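Serine protease (Nocardiopsis alba, PDB 2OUA) probably cleaves peptide bonds within proteins as a secreted, acid-stable serine endopeptidase of the trypsin family. Local coordinates at residues A[47-53]-A[65-71]. Residues are numbered along the deposited sequence; the frame is centred on the assembly and turned at random.
Sequences NGRGVFE and VRGTSNF
Phe52 and Val65 face each other as a non-hydrogen-bonded pair of an antiparallel hairpin formed by strands 48-56 and 62-69. CG2 of Val65 sits over the centre of the Phe52 ring, 3.7 Å from its centroid and almost on the ring normal (5° off), a CH-pi contact. Chi1 of 172° puts CG2 of Val65 anti to its carbonyl carbon, and this branch meets the ring, while CG1 lies near the backbone of Val51. Val43 of strand 42-45 and Thr32 of strand 28-32 also touch Phe52. On the other face of the sheet, CG1 of Val51 meets CG2 of Thr68 at 4.0 Å, their side chains crossing at about a right angle.

Val51 and Arg66 exchange two backbone hydrogen bonds. Beyond them lies a classic beta bulge, where Thr68 and Ser69 both face Arg49. Arg49 O accepts from Thr68 N at 2.7 Å and from Ser69 N at 3.2 Å, both from the same face of its carbonyl plane. Arg49 N donates to Ser69 O. The Arg49 chain bends at chi2, and NH1 bonds to Gly48 O and Gly46 O. CE1 of Phe71 comes within 3.3 Å of Arg49 O. One face of the Phe71 ring lies against Gly67 CA.

At the open end, the amides of Asn47 and Asn70 stack with planes 4° apart. Asn70 ND2 donates to Asn47 O at 3.0 Å, and Asn47 OD1 accepts a hydrogen bond from Ala1 N. A water donates to Asn47 O and is hydrogen-bonded to Ser69 OG, bridging the segments.

The contact lies in the N-terminal barrel of the chymotrypsin-like fold. The Phe52 side chain is about 8 Å from those of His35 and Asp61, predicted triad members. The apolar Phe52-Val65 face is consistent with facing the barrel interior, and one carbonyl serving two N-H groups accommodates the bulge's extra residue.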
# COMPACT_ATOMS: atom_id res chain seq x y z
N ASN A 47 -4.27 15.58 -10.74
CA ASN A 47 -5.27 15.78 -11.78
C ASN A 47 -5.80 14.41 -12.22
O ASN A 47 -6.50 14.29 -13.22
CB ASN A 47 -4.66 16.51 -12.97
CG ASN A 47 -3.65 15.65 -13.72
OD1 ASN A 47 -3.03 14.76 -13.15
ND2 ASN A 47 -3.48 15.93 -15.01
N GLY A 48 -5.44 13.38 -11.46
CA GLY A 48 -5.87 12.04 -11.79
C GLY A 48 -7.15 11.63 -11.08
O GLY A 48 -7.44 12.10 -9.99
N ARG A 49 -7.92 10.75 -11.72
CA ARG A 49 -9.18 10.27 -11.16
C ARG A 49 -9.25 8.75 -11.32
O ARG A 49 -8.83 8.20 -12.33
CB ARG A 49 -10.37 10.91 -11.88
CG ARG A 49 -10.43 12.43 -11.76
CD ARG A 49 -10.82 12.88 -10.36
NE ARG A 49 -10.87 14.33 -10.25
CZ ARG A 49 -9.80 15.11 -10.08
NH1 ARG A 49 -8.58 14.58 -10.00
NH2 ARG A 49 -9.94 16.43 -9.99
N GLY A 50 -9.79 8.08 -10.31
CA GLY A 50 -9.89 6.64 -10.37
C GLY A 50 -11.05 6.12 -9.57
O GLY A 50 -11.80 6.89 -8.96
N VAL A 51 -11.21 4.80 -9.55
CA VAL A 51 -12.30 4.17 -8.82
C VAL A 51 -11.84 2.83 -8.26
O VAL A 51 -11.07 2.11 -8.90
CB VAL A 51 -13.51 3.94 -9.75
CG1 VAL A 51 -13.10 3.08 -10.94
CG2 VAL A 51 -14.64 3.26 -8.98
N PHE A 52 -12.31 2.49 -7.06
CA PHE A 52 -11.96 1.21 -6.46
C PHE A 52 -12.65 0.12 -7.28
O PHE A 52 -13.88 -0.02 -7.23
CB PHE A 52 -12.44 1.15 -5.00
CG PHE A 52 -11.49 1.79 -4.02
CD1 PHE A 52 -11.39 3.17 -3.92
CD2 PHE A 52 -10.68 1.00 -3.21
CE1 PHE A 52 -10.49 3.76 -3.03
CE2 PHE A 52 -9.77 1.58 -2.31
CZ PHE A 52 -9.68 2.97 -2.22
N GLU A 53 -11.86 -0.62 -8.04
CA GLU A 53 -12.38 -1.70 -8.88
C GLU A 53 -12.54 -2.97 -8.06
O GLU A 53 -13.50 -3.72 -8.23
CB GLU A 53 -11.43 -1.96 -10.05
CG GLU A 53 -11.84 -3.15 -10.92
CD GLU A 53 -10.91 -3.39 -12.09
OE1 GLU A 53 -11.12 -4.38 -12.82
OE2 GLU A 53 -9.96 -2.59 -12.29
N VAL A 65 -7.27 0.24 -7.32
CA VAL A 65 -7.94 1.42 -7.84
C VAL A 65 -7.58 1.52 -9.32
O VAL A 65 -6.40 1.54 -9.66
CB VAL A 65 -7.46 2.69 -7.12
CG1 VAL A 65 -8.02 3.93 -7.82
CG2 VAL A 65 -7.92 2.66 -5.66
N ARG A 66 -8.59 1.57 -10.17
CA ARG A 66 -8.39 1.68 -11.61
C ARG A 66 -8.49 3.14 -12.03
O ARG A 66 -9.45 3.83 -11.66
CB ARG A 66 -9.43 0.85 -12.36
CG ARG A 66 -9.61 1.22 -13.82
CD ARG A 66 -10.66 0.33 -14.48
NE ARG A 66 -11.02 0.80 -15.81
CZ ARG A 66 -11.84 1.83 -16.04
NH1 ARG A 66 -12.38 2.49 -15.03
NH2 ARG A 66 -12.12 2.19 -17.29
N GLY A 67 -7.51 3.62 -12.77
CA GLY A 67 -7.53 5.00 -13.21
C GLY A 67 -8.56 5.21 -14.31
O GLY A 67 -8.67 4.38 -15.22
N THR A 68 -9.33 6.28 -14.22
CA THR A 68 -10.33 6.59 -15.23
C THR A 68 -9.85 7.79 -16.05
O THR A 68 -10.29 8.00 -17.18
CB THR A 68 -11.71 6.89 -14.60
OG1 THR A 68 -11.58 7.92 -13.63
CG2 THR A 68 -12.27 5.63 -13.95
N SER A 69 -8.95 8.57 -15.47
CA SER A 69 -8.40 9.72 -16.17
C SER A 69 -7.08 10.21 -15.58
O SER A 69 -6.92 10.30 -14.36
CB SER A 69 -9.41 10.88 -16.21
OG SER A 69 -9.62 11.43 -14.92
N ASN A 70 -6.14 10.50 -16.47
CA ASN A 70 -4.83 11.01 -16.10
C ASN A 70 -4.01 10.20 -15.10
O ASN A 70 -3.51 10.73 -14.11
CB ASN A 70 -4.95 12.45 -15.60
CG ASN A 70 -5.56 13.36 -16.64
OD1 ASN A 70 -5.20 13.30 -17.81
ND2 ASN A 70 -6.48 14.23 -16.21
N PHE A 71 -3.88 8.90 -15.36
CA PHE A 71 -3.07 8.04 -14.51
C PHE A 71 -1.82 7.66 -15.29
O PHE A 71 -1.91 6.99 -16.32
CB PHE A 71 -3.84 6.76 -14.14
CG PHE A 71 -4.49 6.80 -12.78
CD1 PHE A 71 -5.16 7.94 -12.34
CD2 PHE A 71 -4.46 5.68 -11.96
CE1 PHE A 71 -5.80 7.95 -11.10
CE2 PHE A 71 -5.09 5.69 -10.71
CZ PHE A 71 -5.77 6.83 -10.29
O HOH W 1 -9.03 14.23 -14.66